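Local coordinates for protein hydrogenase maturation factor (Thermoanaerobacter tengcongensis, PDB 3VTH) that probably transfers the carbamoyl group of carbamoyl phosphate, at the expense of ATP, to the C-terminal cysteine of HypE during [NiFe]-hydrogenase maturation, at residues A[224-229]-A[339-344]; A[219-224]-A[356-361]. All coordinates share one frame; numbering follows the deposited sequence. Where two conformers were deposited one is given.

Contact 1 of 2, residues A[224-229]-A[339-344]; sequences GGFHLA and KDNEEA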
loop_
_atom_site.group_PDB
_atom_site.type_symbol
_atom_site.label_atom_id
_atom_site.label_comp_id
_atom_site.label_asym_id
_atom_site.label_seq_id
_atom_site.Cartn_x
_atom_site.Cartn_y
_atom_site.Cartn_z
ATOM N N GLY A 224 8.698 1.866 -11.367
ATOM C CA GLY A 224 8.948 0.840 -10.354
ATOM C C GLY A 224 9.235 -0.547 -10.897
ATOM O O GLY A 224 9.540 -1.471 -10.140
ATOM N N GLY A 225 9.111 -0.700 -12.209
ATOM C CA GLY A 225 9.383 -1.975 -12.853
ATOM C C GLY A 225 8.622 -2.041 -14.152
ATOM O O GLY A 225 8.168 -1.014 -14.659
ATOM N N PHE A 226 8.466 -3.249 -14.680
ATOM C CA PHE A 226 7.769 -3.445 -15.938
ATOM C C PHE A 226 6.286 -3.699 -15.677
ATOM O O PHE A 226 5.941 -4.330 -14.674
ATOM C CB PHE A 226 8.374 -4.633 -16.707
ATOM C CG PHE A 226 9.633 -4.285 -17.443
ATOM C CD1 PHE A 226 9.602 -4.023 -18.812
ATOM C CD2 PHE A 226 10.845 -4.159 -16.759
ATOM C CE1 PHE A 226 10.747 -3.670 -19.492
ATOM C CE2 PHE A 226 12.007 -3.817 -17.443
ATOM C CZ PHE A 226 11.957 -3.574 -18.808
ATOM N N HIS A 227 5.436 -3.220 -16.586
ATOM C CA HIS A 227 4.011 -3.548 -16.586
ATOM C C HIS A 227 3.579 -4.047 -17.962
ATOM O O HIS A 227 4.190 -3.707 -18.981
ATOM C CB HIS A 227 3.159 -2.339 -16.141
ATOM C CG HIS A 227 3.388 -1.972 -14.711
ATOM N ND1 HIS A 227 4.426 -1.148 -14.320
ATOM C CD2 HIS A 227 2.791 -2.393 -13.571
ATOM C CE1 HIS A 227 4.434 -1.050 -13.002
ATOM N NE2 HIS A 227 3.455 -1.797 -12.523
ATOM N N LEU A 228 2.545 -4.871 -17.975
ATOM C CA LEU A 228 2.011 -5.415 -19.218
ATOM C C LEU A 228 0.731 -4.680 -19.475
ATOM O O LEU A 228 -0.101 -4.526 -18.562
ATOM C CB LEU A 228 1.735 -6.909 -19.090
ATOM C CG LEU A 228 2.962 -7.787 -18.855
ATOM C CD1 LEU A 228 2.606 -9.071 -18.094
ATOM C CD2 LEU A 228 3.657 -8.081 -20.185
ATOM N N ALA A 229 0.579 -4.228 -20.713
ATOM C CA ALA A 229 -0.573 -3.444 -21.124
ATOM C C ALA A 229 -1.252 -4.017 -22.355
ATOM O O ALA A 229 -0.594 -4.570 -23.255
ATOM C CB ALA A 229 -0.159 -1.988 -21.373
ATOM N N LYS A 339 12.365 -5.830 -12.952
ATOM C CA LYS A 339 12.904 -4.467 -12.891
ATOM C C LYS A 339 14.028 -4.170 -13.890
ATOM O O LYS A 339 14.317 -3.005 -14.160
ATOM C CB LYS A 339 13.361 -4.121 -11.470
ATOM C CG LYS A 339 14.682 -4.741 -11.042
ATOM C CD LYS A 339 15.240 -3.954 -9.855
ATOM C CE LYS A 339 16.643 -4.383 -9.489
ATOM N NZ LYS A 339 17.598 -3.860 -10.501
ATOM N N ASP A 340 14.654 -5.195 -14.448
ATOM C CA ASP A 340 15.775 -5.044 -15.381
ATOM C C ASP A 340 15.368 -5.410 -16.813
ATOM O O ASP A 340 14.561 -6.334 -16.995
ATOM C CB ASP A 340 16.918 -5.965 -14.948
ATOM C CG ASP A 340 17.509 -5.580 -13.604
ATOM O OD1 ASP A 340 17.340 -4.414 -13.180
ATOM O OD2 ASP A 340 18.157 -6.449 -12.977
ATOM N N ASN A 341 15.942 -4.733 -17.808
ATOM C CA ASN A 341 15.667 -5.052 -19.212
ATOM C C ASN A 341 15.872 -6.537 -19.525
ATOM O O ASN A 341 14.971 -7.201 -20.083
ATOM C CB ASN A 341 16.510 -4.173 -20.143
ATOM C CG ASN A 341 16.153 -2.693 -20.043
ATOM O OD1 ASN A 341 14.993 -2.332 -19.870
ATOM N ND2 ASN A 341 17.152 -1.831 -20.161
ATOM N N GLU A 342 17.041 -7.067 -19.155
ATOM C CA GLU A 342 17.374 -8.462 -19.461
ATOM C C GLU A 342 16.383 -9.439 -18.832
ATOM O O GLU A 342 15.982 -10.409 -19.466
ATOM C CB GLU A 342 18.776 -8.812 -18.986
ATOM C CG GLU A 342 19.865 -8.283 -19.864
ATOM C CD GLU A 342 21.205 -8.220 -19.146
ATOM O OE1 GLU A 342 21.390 -7.307 -18.314
ATOM O OE2 GLU A 342 22.072 -9.071 -19.428
ATOM N N GLU A 343 16.026 -9.164 -17.576
ATOM C CA GLU A 343 15.083 -9.952 -16.790
ATOM C C GLU A 343 13.722 -9.985 -17.484
ATOM O O GLU A 343 13.127 -11.061 -17.659
ATOM C CB GLU A 343 14.971 -9.334 -15.380
ATOM C CG GLU A 343 13.951 -9.961 -14.448
ATOM C CD GLU A 343 13.824 -9.242 -13.088
ATOM O OE1 GLU A 343 14.189 -8.035 -12.951
ATOM O OE2 GLU A 343 13.324 -9.906 -12.154
ATOM N N ALA A 344 13.254 -8.810 -17.903
ATOM C CA ALA A 344 11.950 -8.685 -18.556
ATOM C C ALA A 344 11.882 -9.456 -19.882
ATOM O O ALA A 344 10.937 -10.203 -20.128
ATOM C CB ALA A 344 11.596 -7.219 -18.764
#
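The start of helix 341-347 is laid against the YrdC-like domain's large mixed sheet here, with the ring of Phe226, at the first position of strand 226-229, set against Ala344 and the turn that leads into the helix. Ala344 CB stands over the middle of the ring, 3.5 Å from its centroid and only 3° off the normal, a CH-pi contact in which all six ring carbons lie at similar distances from the methyl. At the rim, Asn341 OD1 meets Phe226 CZ at 3.4 Å in the plane of the ring, where the partly positive C-H edge faces the oxygen; ring and amide planes stand 83° apart. The other end of that amide, ND2, donates to Asn358 O at the end of strand 354-358. Asp340 O approaches Phe226 CE2 obliquely at 3.6 Å. The ring reaches the helix because CG lies opposite the carbonyl carbon (chi1 -80°), and the bond from CA to CB already points at the helix.

Before Phe226 the backbones draw close, with Gly225 CA 4.3 Å from Lys339 CA. The turn itself is tied down by Glu343, whose OE1 accepts from Lys339 N at 2.9 Å and from Asp340 N at 3.2 Å, the first arriving from above the carboxylate plane and the second near that plane on the anti side.

The backbone of Phe226 bonds to Gly330, just after strand 325-329, and to Cys338, just before Lys339. Asn341, in the first turn of the helix, lies on Lys221 and Leu357 as well, so the helix start reaches strands 226-229, 218-221 and 354-358.

Contact 2 of 2, residues A[219-224]-A[356-361]; sequences AIKGIG and LLNNRD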
loop_
_atom_site.group_PDB
_atom_site.type_symbol
_atom_site.label_atom_id
_atom_site.label_comp_id
_atom_site.label_asym_id
_atom_site.label_seq_id
_atom_site.Cartn_x
_atom_site.Cartn_y
_atom_site.Cartn_z
ATOM N N ALA A 219 5.089 -4.868 -22.988
ATOM C CA ALA A 219 5.772 -4.768 -21.703
ATOM C C ALA A 219 6.474 -3.425 -21.657
ATOM O O ALA A 219 7.329 -3.130 -22.505
ATOM C CB ALA A 219 6.762 -5.923 -21.504
ATOM N N ILE A 220 6.086 -2.601 -20.685
ATOM C CA ILE A 220 6.538 -1.220 -20.625
ATOM C C ILE A 220 7.390 -1.036 -19.386
ATOM O O ILE A 220 6.928 -1.308 -18.277
ATOM C CB ILE A 220 5.326 -0.244 -20.563
ATOM C CG1 ILE A 220 4.469 -0.373 -21.836
ATOM C CG2 ILE A 220 5.779 1.183 -20.370
ATOM C CD1 ILE A 220 3.151 0.406 -21.781
ATOM N N LYS A 221 8.627 -0.577 -19.565
ATOM C CA LYS A 221 9.458 -0.249 -18.402
ATOM C C LYS A 221 8.991 1.082 -17.827
ATOM O O LYS A 221 9.051 2.111 -18.495
ATOM C CB LYS A 221 10.951 -0.204 -18.748
ATOM C CG LYS A 221 11.854 -0.041 -17.515
ATOM C CD LYS A 221 13.324 -0.127 -17.891
ATOM C CE LYS A 221 14.231 0.318 -16.730
ATOM N NZ LYS A 221 15.667 0.154 -17.116
ATOM N N GLY A 222 8.530 1.054 -16.578
ATOM C CA GLY A 222 8.015 2.249 -15.936
ATOM C C GLY A 222 8.931 2.598 -14.791
ATOM O O GLY A 222 10.102 2.200 -14.780
ATOM N N ILE A 223 8.382 3.267 -13.789
ATOM C CA ILE A 223 9.171 3.832 -12.702
ATOM C C ILE A 223 9.642 2.712 -11.774
ATOM O O ILE A 223 10.840 2.607 -11.456
ATOM C CB ILE A 223 8.299 4.870 -11.921
ATOM C CG1 ILE A 223 7.961 6.079 -12.804
ATOM C CG2 ILE A 223 8.966 5.327 -10.631
ATOM C CD1 ILE A 223 9.199 6.814 -13.361
ATOM N N GLY A 224 8.698 1.866 -11.367
ATOM C CA GLY A 224 8.948 0.840 -10.354
ATOM C C GLY A 224 9.235 -0.547 -10.897
ATOM O O GLY A 224 9.540 -1.471 -10.140
ATOM N N LEU A 356 8.871 -1.916 -24.456
ATOM C CA LEU A 356 9.396 -0.562 -24.392
ATOM C C LEU A 356 10.375 -0.485 -23.226
ATOM O O LEU A 356 9.978 -0.332 -22.054
ATOM C CB LEU A 356 8.290 0.496 -24.249
ATOM C CG LEU A 356 8.773 1.952 -24.354
ATOM C CD1 LEU A 356 9.223 2.295 -25.780
ATOM C CD2 LEU A 356 7.704 2.944 -23.870
ATOM N N LEU A 357 11.651 -0.606 -23.573
ATOM C CA LEU A 357 12.758 -0.573 -22.627
ATOM C C LEU A 357 13.263 0.861 -22.414
ATOM O O LEU A 357 12.881 1.768 -23.144
ATOM C CB LEU A 357 13.901 -1.392 -23.228
ATOM C CG LEU A 357 14.105 -2.897 -23.032
ATOM C CD1 LEU A 357 12.851 -3.710 -22.668
ATOM C CD2 LEU A 357 14.827 -3.484 -24.218
ATOM N N ASN A 358 14.122 1.056 -21.405
ATOM C CA ASN A 358 14.940 2.260 -21.328
ATOM C C ASN A 358 16.242 1.963 -20.587
ATOM O O ASN A 358 16.370 0.913 -19.947
ATOM C CB ASN A 358 14.164 3.439 -20.699
ATOM C CG ASN A 358 13.938 3.280 -19.212
ATOM O OD1 ASN A 358 14.895 3.200 -18.420
ATOM N ND2 ASN A 358 12.667 3.274 -18.810
ATOM N N ASN A 359 17.211 2.871 -20.670
ATOM C CA ASN A 359 18.508 2.601 -20.071
ATOM C C ASN A 359 18.744 3.329 -18.751
ATOM O O ASN A 359 19.880 3.515 -18.367
ATOM C CB ASN A 359 19.643 2.884 -21.081
ATOM C CG ASN A 359 19.651 4.328 -21.556
ATOM O OD1 ASN A 359 18.708 5.090 -21.307
ATOM N ND2 ASN A 359 20.719 4.720 -22.220
ATOM N N ARG A 360 17.683 3.737 -18.049
ATOM C CA ARG A 360 17.847 4.262 -16.684
ATOM C C ARG A 360 17.635 3.115 -15.698
ATOM O O ARG A 360 16.518 2.594 -15.577
ATOM C CB ARG A 360 16.871 5.424 -16.382
ATOM C CG ARG A 360 17.064 6.062 -14.973
ATOM C CD ARG A 360 16.108 7.242 -14.693
ATOM N NE ARG A 360 14.697 6.863 -14.860
ATOM C CZ ARG A 360 13.710 7.721 -15.115
ATOM N NH1 ARG A 360 13.963 9.015 -15.219
ATOM N NH2 ARG A 360 12.462 7.290 -15.261
ATOM N N ASP A 361 18.693 2.715 -15.000
ATOM C CA ASP A 361 18.584 1.620 -14.013
ATOM C C ASP A 361 17.498 1.858 -12.978
ATOM O O ASP A 361 17.337 2.968 -12.468
ATOM C CB ASP A 361 19.902 1.387 -13.284
ATOM C CG ASP A 361 20.954 0.740 -14.164
ATOM O OD1 ASP A 361 22.063 0.507 -13.644
ATOM O OD2 ASP A 361 20.684 0.452 -15.366
HETATM O O HOH W 1 10.263 2.924 -20.771
HETATM O O HOH W 2 12.509 3.939 -15.743
#
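Parallel strands 218-221 and 354-358 of the YrdC-like domain's mixed sheet pair here, and just past their ends the ammonium of Lys221 is held among backbone carbonyls. Leu356 N donates to Ala219 O and Lys221 N to Leu356 O, both at 2.8 Å, so Leu356 is gripped through both its N-H and its carbonyl. On the face carrying Ile220 and Leu356 the two side chains touch lightly, CG2 of Ile220 lying 4.4 Å from CD2 of Leu356.

Lys221 runs out fully extended, its CG opposite the backbone N (chi1 -173°), and passes across the amide of Asn358 at about a right angle. Its NZ donates to Asn358 O and to Arg360 O, each at 3.0 Å and each from above the carbonyl plane; a third bond, to Asn358 OD1, is weak. That same OD1 accepts from Arg360 N at 2.9 Å, in the carbonyl plane on a lone pair, closing an Asx turn, consistent with the chain curling so that the carbonyls of Asn358 and Arg360 both face the lysine. An alanine in place of Lys221 would probably leave Arg360 O without this donor, Asn358 O with Asn341 ND2 as a remaining one, and the Asn358 amide less firmly set without the methylenes against it.

The other end of that amide, ND2, donates to two waters, one bound to Lys221 O and the other to Gly222 O, bridging the segments where direct strand pairing has stopped. Farther on, Ile223 CD1 packs obliquely against Arg360 NH2 at 3.8 Å, and the outer side of strand 354-358 is bordered by strand 193-196, where Leu357 bonds to Ser194.

How the contacts relate
From the N terminus, the chain leaves strand 218-221, turns through Gly224, which both contacts share, and comes back as the antiparallel strand 226-229, the two strands joined by a backbone bond between His227 and Ile220. Over a hundred residues later, contact 1 closes its loop where the start of helix 341-347 returns to strand 226-229. The chain then runs on into strand 354-358, and contact 2 closes the wider loop, with contact 1 nested inside it. Asn341 links the two, its amide reaching residues of both strands of contact 2. Together they tie three neighbouring strands and one helix within a single domain.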